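Local coordinates for AB hydrolase-1 domain-containing protein (Streptococcus mutans, PDB 4L9A), which is an alpha/beta-fold hydrolase and probably acts as a carboxylesterase, cleaving ester bonds, at residues G31-C36 against L73-P78; P143-I148 against E244-E249. All coordinates share one frame; numbering follows the deposited sequence.

Contact 1. Residues G31-C36 against L73-P78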
loop_
_atom_site.group_PDB
_atom_site.type_symbol
_atom_site.label_atom_id
_atom_site.label_comp_id
_atom_site.label_asym_id
_atom_site.label_seq_id
_atom_site.Cartn_x
_atom_site.Cartn_y
_atom_site.Cartn_z
ATOM N N GLY A 31 2.134 -9.673 -17.158
ATOM C CA GLY A 31 0.766 -9.923 -17.581
ATOM C C GLY A 31 -0.104 -8.758 -17.143
ATOM O O GLY A 31 0.408 -7.759 -16.629
ATOM N N PRO A 32 -1.419 -8.871 -17.350
ATOM C CA PRO A 32 -2.276 -7.712 -17.107
ATOM C C PRO A 32 -2.353 -7.353 -15.638
ATOM O O PRO A 32 -2.327 -8.227 -14.757
ATOM C CB PRO A 32 -3.650 -8.168 -17.630
ATOM C CG PRO A 32 -3.316 -9.242 -18.670
ATOM C CD PRO A 32 -2.128 -9.955 -18.067
ATOM N N ILE A 33 -2.428 -6.056 -15.375
ATOM C CA ILE A 33 -2.525 -5.582 -13.992
ATOM C C ILE A 33 -3.752 -4.686 -13.888
ATOM O O ILE A 33 -3.921 -3.778 -14.679
ATOM C CB ILE A 33 -1.264 -4.820 -13.579
ATOM C CG1 ILE A 33 -0.046 -5.746 -13.651
ATOM C CG2 ILE A 33 -1.411 -4.231 -12.152
ATOM C CD1 ILE A 33 -0.021 -6.847 -12.538
ATOM N N TYR A 34 -4.605 -4.956 -12.911
ATOM C CA TYR A 34 -5.796 -4.148 -12.688
ATOM C C TYR A 34 -5.482 -2.782 -12.073
ATOM O O TYR A 34 -4.802 -2.672 -11.038
ATOM C CB TYR A 34 -6.754 -4.913 -11.789
ATOM C CG TYR A 34 -8.066 -4.223 -11.485
ATOM C CD1 TYR A 34 -9.144 -4.331 -12.360
ATOM C CD2 TYR A 34 -8.245 -3.514 -10.295
ATOM C CE1 TYR A 34 -10.351 -3.733 -12.079
ATOM C CE2 TYR A 34 -9.462 -2.913 -9.997
ATOM C CZ TYR A 34 -10.509 -3.027 -10.898
ATOM O OH TYR A 34 -11.721 -2.438 -10.626
ATOM N N THR A 35 -5.990 -1.742 -12.718
ATOM C CA THR A 35 -5.824 -0.379 -12.230
ATOM C C THR A 35 -7.148 0.360 -12.211
ATOM O O THR A 35 -8.070 0.018 -12.961
ATOM C CB THR A 35 -4.868 0.433 -13.123
ATOM O OG1 THR A 35 -5.455 0.607 -14.413
ATOM C CG2 THR A 35 -3.515 -0.268 -13.279
ATOM N N CYS A 36 -7.228 1.378 -11.357
ATOM C CA CYS A 36 -8.323 2.337 -11.372
ATOM C C CYS A 36 -7.704 3.717 -11.432
ATOM O O CYS A 36 -6.744 3.997 -10.716
ATOM C CB CYS A 36 -9.186 2.213 -10.120
ATOM S SG CYS A 36 -9.937 0.600 -9.915
ATOM N N LEU A 73 -4.429 6.930 -9.050
ATOM C CA LEU A 73 -4.076 5.673 -9.699
ATOM C C LEU A 73 -3.974 4.605 -8.639
ATOM O O LEU A 73 -3.111 4.675 -7.767
ATOM C CB LEU A 73 -2.735 5.779 -10.443
ATOM C CG LEU A 73 -2.176 4.495 -11.051
ATOM C CD1 LEU A 73 -3.151 3.865 -12.096
ATOM C CD2 LEU A 73 -0.829 4.787 -11.702
ATOM N N THR A 74 -4.857 3.620 -8.699
ATOM C CA THR A 74 -4.724 2.476 -7.814
ATOM C C THR A 74 -4.240 1.284 -8.621
ATOM O O THR A 74 -4.605 1.116 -9.799
ATOM C CB THR A 74 -6.042 2.142 -7.097
ATOM O OG1 THR A 74 -6.979 1.601 -8.034
ATOM C CG2 THR A 74 -6.640 3.396 -6.430
ATOM N N ILE A 75 -3.433 0.449 -7.978
ATOM C CA ILE A 75 -2.831 -0.710 -8.617
ATOM C C ILE A 75 -2.995 -1.958 -7.748
ATOM O O ILE A 75 -2.625 -1.952 -6.566
ATOM C CB ILE A 75 -1.321 -0.470 -8.871
ATOM C CG1 ILE A 75 -1.115 0.766 -9.753
ATOM C CG2 ILE A 75 -0.674 -1.695 -9.513
ATOM C CD1 ILE A 75 0.358 1.147 -9.941
ATOM N N ASP A 76 -3.551 -3.025 -8.324
ATOM C CA ASP A 76 -3.673 -4.306 -7.623
ATOM C C ASP A 76 -2.484 -5.216 -7.951
ATOM O O ASP A 76 -2.208 -5.483 -9.113
ATOM C CB ASP A 76 -4.976 -5.028 -7.996
ATOM C CG ASP A 76 -6.219 -4.334 -7.450
ATOM O OD1 ASP A 76 -6.104 -3.170 -6.988
ATOM O OD2 ASP A 76 -7.315 -4.941 -7.505
ATOM N N ALA A 77 -1.786 -5.703 -6.927
ATOM C CA ALA A 77 -0.684 -6.639 -7.152
ATOM C C ALA A 77 -1.219 -7.967 -7.688
ATOM O O ALA A 77 -2.392 -8.297 -7.502
ATOM C CB ALA A 77 0.112 -6.866 -5.844
ATOM N N PRO A 78 -0.361 -8.736 -8.365
ATOM C CA PRO A 78 -0.783 -10.082 -8.764
ATOM C C PRO A 78 -1.377 -10.820 -7.570
ATOM O O PRO A 78 -0.976 -10.571 -6.420
ATOM C CB PRO A 78 0.535 -10.739 -9.195
ATOM C CG PRO A 78 1.351 -9.595 -9.701
ATOM C CD PRO A 78 1.015 -8.436 -8.794
#

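Contact 2. Residues P143-I148 against E244-E249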
loop_
_atom_site.group_PDB
_atom_site.type_symbol
_atom_site.label_atom_id
_atom_site.label_comp_id
_atom_site.label_asym_id
_atom_site.label_seq_id
_atom_site.Cartn_x
_atom_site.Cartn_y
_atom_site.Cartn_z
ATOM N N PRO A 143 4.089 1.410 6.774
ATOM C CA PRO A 143 4.855 0.741 5.718
ATOM C C PRO A 143 5.838 -0.250 6.333
ATOM O O PRO A 143 6.415 0.028 7.389
ATOM C CB PRO A 143 5.600 1.893 5.035
ATOM C CG PRO A 143 5.693 2.960 6.095
ATOM C CD PRO A 143 4.414 2.841 6.893
ATOM N N THR A 144 6.009 -1.398 5.687
ATOM C CA THR A 144 6.829 -2.466 6.232
ATOM C C THR A 144 8.307 -2.070 6.231
ATOM O O THR A 144 8.860 -1.755 5.175
ATOM C CB THR A 144 6.616 -3.778 5.438
ATOM O OG1 THR A 144 5.207 -4.024 5.301
ATOM C CG2 THR A 144 7.259 -4.953 6.172
ATOM N N THR A 145 8.937 -2.066 7.411
ATOM C CA THR A 145 10.367 -1.760 7.512
ATOM C C THR A 145 11.232 -3.003 7.337
ATOM O O THR A 145 10.793 -4.133 7.597
ATOM C CB THR A 145 10.751 -1.149 8.871
ATOM O OG1 THR A 145 10.388 -2.057 9.925
ATOM C CG2 THR A 145 10.074 0.205 9.080
ATOM N N VAL A 146 12.473 -2.787 6.916
ATOM C CA VAL A 146 13.426 -3.875 6.809
ATOM C C VAL A 146 13.565 -4.530 8.184
ATOM O O VAL A 146 13.653 -5.753 8.293
ATOM C CB VAL A 146 14.795 -3.379 6.326
ATOM C CG1 VAL A 146 15.826 -4.477 6.464
ATOM C CG2 VAL A 146 14.701 -2.893 4.880
HETATM N N MSE A 147 13.540 -3.715 9.234
HETATM C CA MSE A 147 13.609 -4.253 10.587
HETATM C C MSE A 147 12.479 -5.239 10.881
HETATM O O MSE A 147 12.735 -6.383 11.256
HETATM C CB MSE A 147 13.594 -3.138 11.625
HETATM C CG MSE A 147 13.865 -3.632 13.040
HETATM SE SE MSE A 147 13.087 -2.440 14.374
HETATM C CE MSE A 147 11.262 -3.142 14.355
ATOM N N ILE A 148 11.235 -4.798 10.725
ATOM C CA ILE A 148 10.106 -5.668 11.038
ATOM C C ILE A 148 10.089 -6.863 10.081
ATOM O O ILE A 148 9.742 -7.974 10.467
ATOM C CB ILE A 148 8.748 -4.907 11.027
ATOM C CG1 ILE A 148 7.719 -5.598 11.930
ATOM C CG2 ILE A 148 8.212 -4.748 9.607
ATOM C CD1 ILE A 148 8.050 -5.533 13.389
ATOM N N GLU A 244 7.067 3.764 17.365
ATOM C CA GLU A 244 7.706 5.058 17.116
ATOM C C GLU A 244 9.211 4.979 16.805
ATOM O O GLU A 244 9.677 5.546 15.811
ATOM C CB GLU A 244 7.452 6.017 18.282
ATOM C CG GLU A 244 8.119 7.385 18.113
ATOM C CD GLU A 244 8.112 8.202 19.398
ATOM O OE1 GLU A 244 8.093 7.599 20.487
ATOM O OE2 GLU A 244 8.112 9.441 19.318
ATOM N N LYS A 245 9.969 4.284 17.648
ATOM C CA LYS A 245 11.423 4.218 17.473
ATOM C C LYS A 245 11.826 3.558 16.149
ATOM O O LYS A 245 12.699 4.050 15.428
ATOM C CB LYS A 245 12.080 3.484 18.642
ATOM C CG LYS A 245 13.593 3.480 18.565
ATOM C CD LYS A 245 14.219 2.779 19.758
ATOM C CE LYS A 245 15.733 2.742 19.615
ATOM N NZ LYS A 245 16.289 4.108 19.372
ATOM N N GLU A 246 11.190 2.434 15.853
ATOM C CA GLU A 246 11.398 1.718 14.599
ATOM C C GLU A 246 11.295 2.672 13.400
ATOM O O GLU A 246 12.202 2.743 12.572
ATOM C CB GLU A 246 10.370 0.585 14.485
ATOM C CG GLU A 246 10.238 -0.033 13.074
ATOM C CD GLU A 246 9.017 -0.942 12.945
ATOM O OE1 GLU A 246 8.309 -1.139 13.956
ATOM O OE2 GLU A 246 8.756 -1.451 11.833
ATOM N N TYR A 247 10.202 3.424 13.335
ATOM C CA TYR A 247 9.986 4.366 12.241
ATOM C C TYR A 247 10.944 5.566 12.253
ATOM O O TYR A 247 11.444 5.966 11.206
ATOM C CB TYR A 247 8.517 4.790 12.162
ATOM C CG TYR A 247 7.681 3.718 11.499
ATOM C CD1 TYR A 247 7.918 3.350 10.172
ATOM C CD2 TYR A 247 6.685 3.055 12.192
ATOM C CE1 TYR A 247 7.182 2.375 9.560
ATOM C CE2 TYR A 247 5.937 2.067 11.581
ATOM C CZ TYR A 247 6.191 1.735 10.266
ATOM O OH TYR A 247 5.457 0.757 9.658
ATOM N N LEU A 248 11.234 6.102 13.437
ATOM C CA LEU A 248 12.232 7.163 13.557
ATOM C C LEU A 248 13.587 6.748 12.980
ATOM O O LEU A 248 14.288 7.564 12.387
ATOM C CB LEU A 248 12.398 7.590 15.020
ATOM C CG LEU A 248 11.284 8.450 15.618
ATOM C CD1 LEU A 248 11.670 8.900 17.032
ATOM C CD2 LEU A 248 11.010 9.660 14.721
ATOM N N GLU A 249 13.951 5.479 13.150
ATOM C CA GLU A 249 15.234 4.972 12.660
ATOM C C GLU A 249 15.133 4.359 11.264
ATOM O O GLU A 249 16.103 3.779 10.767
ATOM C CB GLU A 249 15.756 3.875 13.583
ATOM C CG GLU A 249 16.139 4.324 14.972
ATOM C CD GLU A 249 16.505 3.139 15.843
ATOM O OE1 GLU A 249 16.200 1.990 15.434
ATOM O OE2 GLU A 249 17.092 3.354 16.928
#

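Contact 1. Residues G31-C36 against L73-P78
Cys36 O is held by two groups of the neighbouring strand: Thr74 N donates to it at 2.8 Å in the carbonyl plane, and Leu73 CA brings a C-H to it at 3.3 Å. The pair is completed by Cys36 N, which donates to Thr74 O at 3.1 Å, tilted 28° from the carbonyl plane, and forms a weak second bond with Thr74 OG1. That hydroxyl reaches the N-H because it sits between the backbone N and the carbonyl carbon of its own residue (chi1 71°), which also brings Thr74 OG1 to 3.1 Å from Cys36 CB. One step on, Thr35 and Ile75 form a non-hydrogen-bonded antiparallel pair, and then Asp76 N meets Tyr34 O in a nearly straight bond of 3.0 Å.

Beyond it the Asp76 carboxylate lies alongside the Tyr34 ring, pointing the same way with the two planes 47° apart. Asp76 OD1 lies in the ring plane at its edge, whereas Asp76 OD2 comes obliquely to 3.3 Å from Tyr34 CD2. Three bonds fix this carboxylate: OD2 pairs with Ser54 OG and Tyr82 N, and OD1 with Thr55 N. On the face bearing Thr35 and Ile75, Ile33 sends its CG2 branch to Ile75 CG2 at 3.7 Å and sets its CD1 4.2 Å from Pro78 CG; Trp96 of helix 93-106 touches both isoleucines. Strand 33-38 is thereby joined antiparallel to strand 71-75, the place of the antiparallel second strand in the central sheet of the alpha/beta hydrolase fold.

Contact 2. Residues P143-I148 against E244-E249
The turn leading into helix 146-151 passes beside helix 244-248, with Met147 CA 7.5 Å from Glu246 CA, and side chains bridge the gap. Glu246 reaches across with CG anti to its backbone N (chi1 166°) and the chain extended beyond it. Its OE2 accepts from Thr145 OG1 at 2.6 Å, met on the anti side and 21° out of the carboxylate plane. Thr145 is the N-cap residue of helix 146-151, and the same OG1 accepts from Ile148 N at 3.0 Å. Met147, present as selenomethionine, turns about its CG-SE bond (chi3 83°) and lays CE against Glu246 CD at 3.4 Å, while Ile148 CB comes up to Glu246 OE2. Tyr247 makes the second polar bond: its OH donates to Pro143 O at 2.6 Å, standing above the carbonyl plane though the oxygen lies in the plane of the ring, at its edge. Tyr247 CE1 packs obliquely against Thr145 CG2 at 3.6 Å and also touches Pro143 CG. With Arg243 (a salt bridge) and Thr145 at OE2 and Tyr158 OH at OE1, the buried carboxylate is probably ionised; its acceptance of the Thr145 hydrogen bond leaves that oxygen as acceptor for Ile148 N, so one hydroxyl both caps the helix and ties it to Glu246.

In the fold
Contacts 1 and 2 lie on opposite sides of the chain's centre, with centres 27 Å apart and nearest atoms about 13 Å apart, and they do not touch. One central sheet relates them: contact 1 joins strands 33-38 and 71-75, and strands 43-47 and 111-117 lie between these and strand 134-141, from which residues 143-148 emerge. Residues 76-78, 143-148 and helix 244-248 all follow the C-terminal ends of their strands, the end at which the active site of this fold is found. Contact 2 is next to Ser118, which is hydrogen-bonded to the backbone of Thr144 and follows strand 111-117, where the nucleophile elbow is expected.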